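Local coordinates for protein dehydrogenase (Sinorhizobium meliloti, PDB 3UOE) that probably works as an oxidoreductase of the LDH2/MDH2 (malate/L-lactate dehydrogenase) family, at residues A[53-58]-A[143-148]; A[110-115]-A[135-140]; A[162-167]-A[275-280]; A[193-198]-A[323-328]. All blocks are in the same frame, centred on the assembly; numbering follows the deposited sequence.

Contact 1: A[53-58]-A[143-148]; sequences ANLLLE and LAYYAE
A chi1 of -172° swings the Y145 ring away from the backbone N and out from helix 144-152 toward helix 46-61, where L55 covers it. The pair is a clear case of a CH-pi contact at the crossing of two helices: their short axes stay 11.1 Å apart at closest approach and run 106° to each other, so side chains alone span the gap. The methyl CD2 of L55 lies over the middle of the Y145 ring, 3.5 Å from its centroid and only 8° off the normal. The second methyl works nearer the root of the same tyrosine, CD1 of L55 coming to 3.5 Å from CB of Y145. Because L55 forks in this way, CD1 also touches the neighbouring tyrosine, 4.1 Å from CZ of Y146. The Y145 ring has a further neighbour in its own plane: CG of E58 packs against the edge, 3.9 Å from CE2 of Y145. Here E58 offers its aliphatic part, for its chain bends at chi2 and its carboxylate forms salt bridges with R62 and R333. N54 divides its roles similarly, touching Y145 through CB while its amide oxygen accepts hydrogen bonds from R50 and R32. The hydroxyl of Y146, itself hydrogen-bonded to the carbonyl oxygen of M140, packs with OH 3.7 Å from CG of L55.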
loop_
_atom_site.group_PDB
_atom_site.type_symbol
_atom_site.label_atom_id
_atom_site.label_comp_id
_atom_site.label_asym_id
_atom_site.label_seq_id
_atom_site.Cartn_x
_atom_site.Cartn_y
_atom_site.Cartn_z
ATOM N N ALA A 53 -14.888 -8.668 21.086
ATOM C CA ALA A 53 -13.992 -9.468 21.914
ATOM C C ALA A 53 -13.066 -10.338 21.052
ATOM O O ALA A 53 -11.881 -10.472 21.346
ATOM C CB ALA A 53 -14.791 -10.321 22.889
ATOM N N ASN A 54 -13.611 -10.920 19.984
ATOM C CA ASN A 54 -12.824 -11.752 19.069
ATOM C C ASN A 54 -11.685 -10.968 18.429
ATOM O O ASN A 54 -10.579 -11.480 18.275
ATOM C CB ASN A 54 -13.709 -12.371 17.978
ATOM C CG ASN A 54 -14.573 -13.516 18.492
ATOM O OD1 ASN A 54 -14.375 -14.017 19.601
ATOM N ND2 ASN A 54 -15.538 -13.938 17.678
ATOM N N LEU A 55 -11.957 -9.719 18.063
ATOM C CA LEU A 55 -10.905 -8.850 17.534
ATOM C C LEU A 55 -9.678 -8.764 18.442
ATOM O O LEU A 55 -8.541 -8.864 17.978
ATOM C CB LEU A 55 -11.436 -7.438 17.268
ATOM C CG LEU A 55 -11.688 -7.127 15.793
ATOM C CD1 LEU A 55 -10.375 -7.203 14.997
ATOM C CD2 LEU A 55 -12.748 -8.064 15.209
ATOM N N LEU A 56 -9.922 -8.566 19.732
ATOM C CA LEU A 56 -8.853 -8.375 20.701
ATOM C C LEU A 56 -8.184 -9.706 21.045
ATOM O O LEU A 56 -6.973 -9.783 21.168
ATOM C CB LEU A 56 -9.405 -7.695 21.962
ATOM C CG LEU A 56 -10.102 -6.342 21.736
ATOM C CD1 LEU A 56 -10.442 -5.664 23.065
ATOM C CD2 LEU A 56 -9.256 -5.384 20.867
ATOM N N LEU A 57 -8.984 -10.757 21.178
ATOM C CA LEU A 57 -8.453 -12.093 21.456
ATOM C C LEU A 57 -7.596 -12.633 20.305
ATOM O O LEU A 57 -6.556 -13.264 20.534
ATOM C CB LEU A 57 -9.594 -13.061 21.777
ATOM C CG LEU A 57 -9.863 -13.302 23.265
ATOM C CD1 LEU A 57 -8.855 -14.295 23.813
ATOM C CD2 LEU A 57 -9.836 -12.010 24.078
ATOM N N GLU A 58 -8.031 -12.383 19.071
ATOM C CA GLU A 58 -7.260 -12.805 17.912
ATOM C C GLU A 58 -5.915 -12.084 17.882
ATOM O O GLU A 58 -4.891 -12.682 17.567
ATOM C CB GLU A 58 -8.032 -12.570 16.608
ATOM C CG GLU A 58 -9.187 -13.542 16.356
ATOM C CD GLU A 58 -8.742 -15.002 16.228
ATOM O OE1 GLU A 58 -7.628 -15.273 15.742
ATOM O OE2 GLU A 58 -9.521 -15.892 16.615
ATOM N N LEU A 143 -6.197 -4.995 11.724
ATOM C CA LEU A 143 -6.830 -5.010 10.406
ATOM C C LEU A 143 -6.760 -6.367 9.695
ATOM O O LEU A 143 -7.555 -6.636 8.800
ATOM C CB LEU A 143 -6.262 -3.904 9.515
ATOM C CG LEU A 143 -6.376 -2.468 10.047
ATOM C CD1 LEU A 143 -6.096 -1.450 8.937
ATOM C CD2 LEU A 143 -7.749 -2.220 10.667
ATOM N N ALA A 144 -5.817 -7.219 10.094
ATOM C CA ALA A 144 -5.690 -8.543 9.490
ATOM C C ALA A 144 -7.001 -9.322 9.620
ATOM O O ALA A 144 -7.343 -10.137 8.756
ATOM C CB ALA A 144 -4.520 -9.328 10.125
ATOM N N TYR A 145 -7.735 -9.058 10.700
ATOM C CA TYR A 145 -8.989 -9.752 10.969
ATOM C C TYR A 145 -9.955 -9.593 9.786
ATOM O O TYR A 145 -10.566 -10.563 9.335
ATOM C CB TYR A 145 -9.628 -9.211 12.255
ATOM C CG TYR A 145 -10.842 -9.996 12.721
ATOM C CD1 TYR A 145 -12.100 -9.760 12.175
ATOM C CD2 TYR A 145 -10.726 -10.973 13.702
ATOM C CE1 TYR A 145 -13.216 -10.482 12.587
ATOM C CE2 TYR A 145 -11.830 -11.700 14.128
ATOM C CZ TYR A 145 -13.072 -11.452 13.566
ATOM O OH TYR A 145 -14.170 -12.170 13.990
ATOM N N TYR A 146 -10.077 -8.361 9.299
ATOM C CA TYR A 146 -10.978 -8.036 8.201
ATOM C C TYR A 146 -10.416 -8.536 6.873
ATOM O O TYR A 146 -11.138 -9.155 6.094
ATOM C CB TYR A 146 -11.246 -6.526 8.158
ATOM C CG TYR A 146 -11.533 -5.950 9.530
ATOM C CD1 TYR A 146 -12.725 -6.249 10.203
ATOM C CD2 TYR A 146 -10.606 -5.135 10.168
ATOM C CE1 TYR A 146 -12.988 -5.740 11.479
ATOM C CE2 TYR A 146 -10.856 -4.613 11.431
ATOM C CZ TYR A 146 -12.046 -4.918 12.085
ATOM O OH TYR A 146 -12.283 -4.393 13.336
ATOM N N ALA A 147 -9.131 -8.286 6.623
ATOM C CA ALA A 147 -8.478 -8.801 5.414
ATOM C C ALA A 147 -8.662 -10.313 5.298
ATOM O O ALA A 147 -8.926 -10.843 4.219
ATOM C CB ALA A 147 -6.984 -8.443 5.401
ATOM N N GLU A 148 -8.525 -11.002 6.423
ATOM C CA GLU A 148 -8.646 -12.450 6.435
ATOM C C GLU A 148 -10.076 -12.879 6.154
ATOM O O GLU A 148 -10.301 -13.854 5.441
ATOM C CB GLU A 148 -8.188 -13.011 7.778
ATOM C CG GLU A 148 -8.170 -14.527 7.846
ATOM C CD GLU A 148 -7.654 -15.030 9.179
ATOM O OE1 GLU A 148 -8.386 -14.914 10.185
ATOM O OE2 GLU A 148 -6.511 -15.532 9.219
#

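Contact 2: A[110-115]-A[135-140]; sequences PVVMMD and RNANHM
P110, V112 and M113, in the first turns of helix 109-127, pack against A137, H139 and M140, where strand 129-137 gives way to a loop. The central piece is M140, a selenomethionine like M113, whose side chain is sunk against the helix. Its CG lies beside the backbone N, and a bend at chi2 (-65°) folds the chain so that selenium, rather than the terminal methyl, does the touching. SE of M140 rests 3.7 Å from CB of M113 and also lies 4.0 Å from CE of M113. The two side chains cross at about a right angle; M113 leaves the helix with CG anti to the backbone N and curls at chi2 and chi3, which brings its methyl round to the same selenium. On the M140 side, CE turns toward its own segment, 3.8 Å from CB of A137. The setting is a beta-alpha-beta crossover: strand 99-105 leads into helix 109-127, which returns the chain to strand 129-137, parallel to the first. M113 reaches on to D286 and L288 of strand 285-291, while P110 abuts L55 of helix 46-61. The ring of P110 meets backbone, its CD 3.7 Å from the carbonyl O of H139, while its N lies 4.1 Å from the side-chain SE of M140. V112 makes a lighter apolar contact beside it, CG1 of V112 standing 4.3 Å from CB of A137. Between A137 and H139 the loop is pinned by N138, whose side chain bonds through ND2 to the carbonyl O of G107 and through OD1 to NE of R78.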
loop_
_atom_site.group_PDB
_atom_site.type_symbol
_atom_site.label_atom_id
_atom_site.label_comp_id
_atom_site.label_asym_id
_atom_site.label_seq_id
_atom_site.Cartn_x
_atom_site.Cartn_y
_atom_site.Cartn_z
ATOM N N PRO A 110 -15.117 -2.733 14.912
ATOM C CA PRO A 110 -15.328 -4.025 14.246
ATOM C C PRO A 110 -16.787 -4.266 13.852
ATOM O O PRO A 110 -17.051 -4.904 12.833
ATOM C CB PRO A 110 -14.896 -5.040 15.307
ATOM C CG PRO A 110 -13.943 -4.305 16.155
ATOM C CD PRO A 110 -14.412 -2.878 16.194
ATOM N N VAL A 111 -17.720 -3.774 14.658
ATOM C CA VAL A 111 -19.142 -3.925 14.345
ATOM C C VAL A 111 -19.492 -3.138 13.085
ATOM O O VAL A 111 -20.278 -3.589 12.244
ATOM C CB VAL A 111 -20.039 -3.427 15.502
ATOM C CG1 VAL A 111 -21.522 -3.485 15.111
ATOM C CG2 VAL A 111 -19.760 -4.226 16.783
ATOM N N VAL A 112 -18.919 -1.945 12.968
ATOM C CA VAL A 112 -19.230 -1.079 11.843
ATOM C C VAL A 112 -18.525 -1.608 10.596
ATOM O O VAL A 112 -19.112 -1.656 9.524
ATOM C CB VAL A 112 -18.827 0.397 12.123
ATOM C CG1 VAL A 112 -18.811 1.208 10.824
ATOM C CG2 VAL A 112 -19.779 1.033 13.144
HETATM N N MSE A 113 -17.272 -2.022 10.757
HETATM C CA MSE A 113 -16.500 -2.592 9.659
HETATM C C MSE A 113 -17.166 -3.844 9.067
HETATM O O MSE A 113 -17.346 -3.941 7.850
HETATM C CB MSE A 113 -15.074 -2.917 10.123
HETATM C CG MSE A 113 -14.194 -3.543 9.066
HETATM SE SE MSE A 113 -13.963 -2.415 7.465
HETATM C CE MSE A 113 -12.573 -1.196 8.155
HETATM N N MSE A 114 -17.530 -4.800 9.922
HETATM C CA MSE A 114 -18.105 -6.054 9.430
HETATM C C MSE A 114 -19.470 -5.848 8.771
HETATM O O MSE A 114 -19.850 -6.574 7.860
HETATM C CB MSE A 114 -18.177 -7.120 10.536
HETATM C CG MSE A 114 -16.806 -7.646 10.976
HETATM SE SE MSE A 114 -15.735 -8.373 9.492
HETATM C CE MSE A 114 -16.889 -9.855 8.965
ATOM N N ASP A 115 -20.206 -4.843 9.221
ATOM C CA ASP A 115 -21.496 -4.568 8.609
ATOM C C ASP A 115 -21.291 -3.949 7.227
ATOM O O ASP A 115 -21.988 -4.296 6.265
ATOM C CB ASP A 115 -22.352 -3.665 9.500
ATOM C CG ASP A 115 -23.819 -3.735 9.136
ATOM O OD1 ASP A 115 -24.487 -4.713 9.538
ATOM O OD2 ASP A 115 -24.296 -2.821 8.429
ATOM N N ARG A 135 -16.384 6.899 8.583
ATOM C CA ARG A 135 -16.004 7.964 9.498
ATOM C C ARG A 135 -16.778 7.751 10.791
ATOM O O ARG A 135 -17.685 6.921 10.839
ATOM C CB ARG A 135 -16.329 9.343 8.905
ATOM C CG ARG A 135 -17.822 9.635 8.787
ATOM C CD ARG A 135 -18.096 10.814 7.859
ATOM N NE ARG A 135 -19.510 11.171 7.816
ATOM C CZ ARG A 135 -20.406 10.634 6.985
ATOM N NH1 ARG A 135 -20.045 9.697 6.111
ATOM N NH2 ARG A 135 -21.674 11.027 7.035
ATOM N N ASN A 136 -16.410 8.483 11.838
ATOM C CA ASN A 136 -17.166 8.477 13.086
ATOM C C ASN A 136 -17.384 7.065 13.630
ATOM O O ASN A 136 -18.476 6.728 14.104
ATOM C CB ASN A 136 -18.504 9.206 12.886
ATOM C CG ASN A 136 -19.149 9.642 14.198
ATOM O OD1 ASN A 136 -18.470 9.885 15.194
ATOM N ND2 ASN A 136 -20.473 9.755 14.192
ATOM N N ALA A 137 -16.339 6.243 13.547
ATOM C CA ALA A 137 -16.310 4.922 14.177
ATOM C C ALA A 137 -15.108 4.805 15.113
ATOM O O ALA A 137 -14.107 5.477 14.924
ATOM C CB ALA A 137 -16.265 3.821 13.124
ATOM N N ASN A 138 -15.206 3.937 16.114
ATOM C CA ASN A 138 -14.103 3.715 17.028
ATOM C C ASN A 138 -13.044 2.789 16.459
ATOM O O ASN A 138 -13.143 2.304 15.337
ATOM C CB ASN A 138 -14.586 3.171 18.379
ATOM C CG ASN A 138 -15.211 4.243 19.249
ATOM O OD1 ASN A 138 -14.547 4.821 20.120
ATOM N ND2 ASN A 138 -16.491 4.523 19.015
ATOM N N HIS A 139 -12.030 2.549 17.275
ATOM C CA HIS A 139 -10.803 1.897 16.852
ATOM C C HIS A 139 -11.091 0.514 16.292
ATOM O O HIS A 139 -11.889 -0.239 16.853
ATOM C CB HIS A 139 -9.839 1.823 18.042
ATOM C CG HIS A 139 -8.448 1.425 17.671
ATOM N ND1 HIS A 139 -7.970 0.144 17.841
ATOM C CD2 HIS A 139 -7.422 2.140 17.152
ATOM C CE1 HIS A 139 -6.716 0.087 17.436
ATOM N NE2 HIS A 139 -6.362 1.282 17.006
HETATM N N MSE A 140 -10.427 0.194 15.185
HETATM C CA MSE A 140 -10.690 -1.021 14.418
HETATM C C MSE A 140 -9.948 -2.239 14.944
HETATM O O MSE A 140 -10.245 -3.375 14.567
HETATM C CB MSE A 140 -10.275 -0.798 12.963
HETATM C CG MSE A 140 -11.179 0.154 12.238
HETATM SE SE MSE A 140 -12.953 -0.641 12.115
HETATM C CE MSE A 140 -14.001 1.027 11.997
#

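Contact 3: A[162-167]-A[275-280]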
loop_
_atom_site.group_PDB
_atom_site.type_symbol
_atom_site.label_atom_id
_atom_site.label_comp_id
_atom_site.label_asym_id
_atom_site.label_seq_id
_atom_site.Cartn_x
_atom_site.Cartn_y
_atom_site.Cartn_z
ATOM N N THR A 162 -6.724 5.209 9.881
ATOM C CA THR A 162 -5.821 6.232 10.385
ATOM C C THR A 162 -5.923 6.370 11.908
ATOM O O THR A 162 -6.647 5.611 12.566
ATOM C CB THR A 162 -6.079 7.586 9.710
ATOM O OG1 THR A 162 -7.436 7.992 9.947
ATOM C CG2 THR A 162 -5.804 7.494 8.206
ATOM N N SER A 163 -5.207 7.343 12.464
ATOM C CA SER A 163 -5.104 7.469 13.919
ATOM C C SER A 163 -4.704 8.871 14.357
ATOM O O SER A 163 -4.572 9.763 13.533
ATOM C CB SER A 163 -4.049 6.493 14.437
ATOM O OG SER A 163 -2.759 7.007 14.178
ATOM N N GLU A 164 -4.523 9.045 15.666
ATOM C CA GLU A 164 -3.893 10.233 16.218
ATOM C C GLU A 164 -2.521 10.401 15.576
ATOM O O GLU A 164 -1.852 9.414 15.251
ATOM C CB GLU A 164 -3.694 10.103 17.735
ATOM C CG GLU A 164 -4.929 10.338 18.602
ATOM C CD GLU A 164 -5.765 9.082 18.798
ATOM O OE1 GLU A 164 -5.637 8.133 17.986
ATOM O OE2 GLU A 164 -6.553 9.045 19.776
ATOM N N ALA A 165 -2.107 11.648 15.398
ATOM C CA ALA A 165 -0.772 11.950 14.911
ATOM C C ALA A 165 0.266 11.381 15.875
ATOM O O ALA A 165 0.423 11.871 16.991
ATOM C CB ALA A 165 -0.600 13.464 14.767
ATOM N N LEU A 166 0.969 10.336 15.453
ATOM C CA LEU A 166 1.941 9.687 16.322
ATOM C C LEU A 166 3.291 9.503 15.652
ATOM O O LEU A 166 4.273 9.149 16.309
ATOM C CB LEU A 166 1.415 8.325 16.774
ATOM C CG LEU A 166 0.146 8.393 17.621
ATOM C CD1 LEU A 166 -0.499 7.014 17.734
ATOM C CD2 LEU A 166 0.445 9.005 18.993
ATOM N N VAL A 167 3.339 9.767 14.353
ATOM C CA VAL A 167 4.480 9.396 13.526
ATOM C C VAL A 167 5.041 10.628 12.847
ATOM O O VAL A 167 4.293 11.420 12.277
ATOM C CB VAL A 167 4.039 8.399 12.426
ATOM C CG1 VAL A 167 5.184 8.096 11.452
ATOM C CG2 VAL A 167 3.478 7.115 13.054
ATOM N N THR A 275 -9.185 7.712 20.084
ATOM C CA THR A 275 -8.718 6.337 20.036
ATOM C C THR A 275 -7.885 5.999 21.279
ATOM O O THR A 275 -8.036 4.930 21.871
ATOM C CB THR A 275 -7.925 6.089 18.742
ATOM O OG1 THR A 275 -8.798 5.501 17.762
ATOM C CG2 THR A 275 -6.746 5.192 18.986
ATOM N N LEU A 276 -7.035 6.932 21.687
ATOM C CA LEU A 276 -6.192 6.744 22.858
ATOM C C LEU A 276 -6.663 7.590 24.044
ATOM O O LEU A 276 -5.931 7.778 25.008
ATOM C CB LEU A 276 -4.739 7.084 22.517
ATOM C CG LEU A 276 -4.165 6.283 21.343
ATOM C CD1 LEU A 276 -2.808 6.834 20.952
ATOM C CD2 LEU A 276 -4.075 4.792 21.677
ATOM N N ASP A 277 -7.874 8.122 23.958
ATOM C CA ASP A 277 -8.448 8.868 25.067
ATOM C C ASP A 277 -9.910 8.498 25.199
ATOM O O ASP A 277 -10.488 7.887 24.307
ATOM C CB ASP A 277 -8.307 10.386 24.852
ATOM C CG ASP A 277 -9.233 10.913 23.765
ATOM O OD1 ASP A 277 -10.470 10.873 23.953
ATOM O OD2 ASP A 277 -8.724 11.371 22.719
ATOM N N ASP A 278 -10.504 8.863 26.322
ATOM C CA ASP A 278 -11.924 8.655 26.514
ATOM C C ASP A 278 -12.576 9.998 26.765
ATOM O O ASP A 278 -13.421 10.129 27.647
ATOM C CB ASP A 278 -12.180 7.717 27.687
ATOM C CG ASP A 278 -11.544 8.206 28.975
ATOM O OD1 ASP A 278 -10.942 9.302 28.976
ATOM O OD2 ASP A 278 -11.637 7.489 29.988
ATOM N N ILE A 279 -12.175 10.993 25.980
ATOM C CA ILE A 279 -12.672 12.351 26.154
ATOM C C ILE A 279 -13.339 12.889 24.888
ATOM O O ILE A 279 -14.364 13.575 24.956
ATOM C CB ILE A 279 -11.516 13.305 26.512
ATOM C CG1 ILE A 279 -10.946 12.952 27.885
ATOM C CG2 ILE A 279 -12.000 14.743 26.502
ATOM C CD1 ILE A 279 -9.599 13.592 28.166
ATOM N N HIS A 280 -12.746 12.569 23.741
ATOM C CA HIS A 280 -13.146 13.156 22.476
ATOM C C HIS A 280 -13.750 12.142 21.537
ATOM O O HIS A 280 -13.471 10.946 21.642
ATOM C CB HIS A 280 -11.941 13.824 21.796
ATOM C CG HIS A 280 -11.243 14.814 22.673
ATOM N ND1 HIS A 280 -9.990 14.590 23.200
ATOM C CD2 HIS A 280 -11.648 16.013 23.155
ATOM C CE1 HIS A 280 -9.638 15.623 23.945
ATOM N NE2 HIS A 280 -10.629 16.497 23.938
HETATM O O HOH W 1 -6.313 10.720 21.730
#
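E164 grips the backbone of T275 and L276 where the loop after strand 156-161 meets the loop before strand 285-291, one side-chain oxygen taking two successive peptide N-H groups. The bond from L276 N to OE2 of E164 is 2.9 Å long and fairly straight at 161°; that from T275 N to the same OE2 is 3.0 Å and more bent. Both arrive on the syn side of the oxygen yet from opposite faces of the carboxylate plane, so the group is straddled. A bend at chi2 (87°) lets the E164 chain deliver its carboxylate to this spot. OE1, in contrast, is buried against carbon, 3.2 Å from CB of T275, with no polar partner in the model. The receiving loop is shaped by an Asx turn: OD1 of D277 accepts 2.7 Å from N of I279, and also takes the N-H of H280. The other oxygen of D277, which also accepts from G274 N, faces E164, and a water donates to both carboxylates, 2.6 Å to OE2 of E164 and 2.7 Å to OD2 of D277, which would probably ease the repulsion between two acids so near each other. An alanine at E164 is likely to deprive the N-H groups of T275 and L276 of their shared acceptor and to cost the water one of its two anchors. L166 and L276 reach toward each other tip to tip, their CD1 atoms 4.0 Å apart. L166 also belongs, with V167, to a classic beta bulge facing I177, and T275 also packs on H139.

Contact 4: A[193-198]-A[323-328]; sequences FVLDLA and AIPGDG
V194 N donates to the carbonyl O of P325 over 3.1 Å at 169°, approaching from above the carbonyl plane, the one hydrogen bond between strand 193-197 and the type II turn I324-D327. The P325 ring then lies against F193 and L195: its CG is 3.6 Å from CE2 of F193, and its CB is 4.2 Å from CD1 of L195. F193 has CG anti to its backbone N (chi1 169°), which lays the ring alongside the turn, so that CG2 of I324 meets its edge 3.9 Å from CD2 of F193. Strand 193-197 is outermost in the seven-stranded mixed sheet of this chain; F193 and L195 pair with strand 182-186, whereas V194 turns its N-H to the turn. G326, whose positive phi (110°) suits glycine, is the N-cap of helix 327-339. The turn is tied by D327 N to I324 O, 2.8 Å, and by I324 N to OD2 of D327, an oxygen that also forms a salt bridge with R311. Replacing F193 by an alanine would probably open a gap beside P325 and I324 and remove packing on L258 of the second subunit, whose L254 touches P325.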
loop_
_atom_site.group_PDB
_atom_site.type_symbol
_atom_site.label_atom_id
_atom_site.label_comp_id
_atom_site.label_asym_id
_atom_site.label_seq_id
_atom_site.Cartn_x
_atom_site.Cartn_y
_atom_site.Cartn_z
ATOM N N PHE A 193 -3.341 -15.638 1.752
ATOM C CA PHE A 193 -2.328 -14.609 1.893
ATOM C C PHE A 193 -2.920 -13.476 2.740
ATOM O O PHE A 193 -3.980 -12.938 2.417
ATOM C CB PHE A 193 -1.925 -14.087 0.515
ATOM C CG PHE A 193 -1.084 -12.835 0.559
ATOM C CD1 PHE A 193 -1.686 -11.579 0.617
ATOM C CD2 PHE A 193 0.304 -12.914 0.537
ATOM C CE1 PHE A 193 -0.913 -10.416 0.655
ATOM C CE2 PHE A 193 1.092 -11.758 0.567
ATOM C CZ PHE A 193 0.483 -10.505 0.631
ATOM N N VAL A 194 -2.255 -13.136 3.837
ATOM C CA VAL A 194 -2.765 -12.095 4.729
ATOM C C VAL A 194 -1.656 -11.149 5.183
ATOM O O VAL A 194 -0.861 -11.486 6.059
ATOM C CB VAL A 194 -3.493 -12.681 5.981
ATOM C CG1 VAL A 194 -3.967 -11.557 6.895
ATOM C CG2 VAL A 194 -4.671 -13.561 5.564
ATOM N N LEU A 195 -1.620 -9.964 4.577
ATOM C CA LEU A 195 -0.637 -8.943 4.911
ATOM C C LEU A 195 -1.278 -7.874 5.783
ATOM O O LEU A 195 -2.368 -7.400 5.473
ATOM C CB LEU A 195 -0.104 -8.292 3.638
ATOM C CG LEU A 195 0.936 -7.181 3.811
ATOM C CD1 LEU A 195 2.261 -7.744 4.330
ATOM C CD2 LEU A 195 1.138 -6.433 2.497
ATOM N N ASP A 196 -0.594 -7.502 6.864
ATOM C CA ASP A 196 -1.051 -6.451 7.775
ATOM C C ASP A 196 0.173 -5.722 8.314
ATOM O O ASP A 196 0.996 -6.309 9.002
ATOM C CB ASP A 196 -1.848 -7.057 8.935
ATOM C CG ASP A 196 -2.445 -6.002 9.864
ATOM O OD1 ASP A 196 -2.366 -4.790 9.554
ATOM O OD2 ASP A 196 -3.008 -6.393 10.911
ATOM N N LEU A 197 0.314 -4.446 7.995
ATOM C CA LEU A 197 1.496 -3.733 8.447
ATOM C C LEU A 197 1.237 -2.266 8.739
ATOM O O LEU A 197 0.571 -1.569 7.976
ATOM C CB LEU A 197 2.596 -3.866 7.411
ATOM C CG LEU A 197 2.222 -3.243 6.077
ATOM C CD1 LEU A 197 3.012 -1.971 5.876
ATOM C CD2 LEU A 197 2.519 -4.230 4.975
ATOM N N ALA A 198 1.765 -1.811 9.868
ATOM C CA ALA A 198 1.788 -0.398 10.176
ATOM C C ALA A 198 2.865 0.228 9.314
ATOM O O ALA A 198 3.913 -0.381 9.067
ATOM C CB ALA A 198 2.096 -0.173 11.654
ATOM N N ALA A 323 8.848 -17.456 4.493
ATOM C CA ALA A 323 7.454 -17.492 4.896
ATOM C C ALA A 323 6.591 -16.573 4.026
ATOM O O ALA A 323 7.093 -15.608 3.435
ATOM C CB ALA A 323 7.329 -17.113 6.345
ATOM N N ILE A 324 5.300 -16.898 3.944
ATOM C CA ILE A 324 4.311 -16.045 3.307
ATOM C C ILE A 324 3.545 -15.260 4.371
ATOM O O ILE A 324 3.195 -15.815 5.416
ATOM C CB ILE A 324 3.301 -16.885 2.515
ATOM C CG1 ILE A 324 4.036 -17.865 1.594
ATOM C CG2 ILE A 324 2.362 -15.989 1.728
ATOM C CD1 ILE A 324 5.036 -17.212 0.648
ATOM N N PRO A 325 3.288 -13.962 4.117
ATOM C CA PRO A 325 2.538 -13.141 5.077
ATOM C C PRO A 325 1.282 -13.853 5.553
ATOM O O PRO A 325 0.444 -14.248 4.733
ATOM C CB PRO A 325 2.179 -11.898 4.262
ATOM C CG PRO A 325 3.344 -11.745 3.327
ATOM C CD PRO A 325 3.766 -13.169 2.967
ATOM N N GLY A 326 1.161 -14.031 6.865
ATOM C CA GLY A 326 0.075 -14.824 7.414
ATOM C C GLY A 326 0.496 -16.158 8.020
ATOM O O GLY A 326 -0.203 -16.693 8.875
ATOM N N ASP A 327 1.632 -16.702 7.588
ATOM C CA ASP A 327 2.150 -17.945 8.176
ATOM C C ASP A 327 2.464 -17.776 9.660
ATOM O O ASP A 327 1.992 -18.545 10.505
ATOM C CB ASP A 327 3.419 -18.416 7.457
ATOM C CG ASP A 327 3.154 -18.870 6.033
ATOM O OD1 ASP A 327 1.979 -19.136 5.684
ATOM O OD2 ASP A 327 4.131 -18.961 5.261
ATOM N N GLY A 328 3.275 -16.776 9.975
ATOM C CA GLY A 328 3.686 -16.558 11.348
ATOM C C GLY A 328 2.493 -16.416 12.277
ATOM O O GLY A 328 2.405 -17.093 13.300
#

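In the fold
The four contacts show how elements of one LDH2/MDH2-family chain pack about a seven-stranded mixed sheet. Contact 2 is nested along the chain inside the loop closed by contact 1; their centres are 12 Å apart, and Y146 and L55 join them by packing on P110. Contact 1 also touches contact 4, 13 Å away between centres, where D196 receives a weak hydrogen bond from A144 N. Contact 3 adjoins contact 2 through H139 and T275. Contacts 3 and 4 alternate their segments along the chain and lie 26 Å apart on opposite sides of its centre. Contact 4 also packs on the second subunit, placing this edge of the sheet at the interface between the two chains.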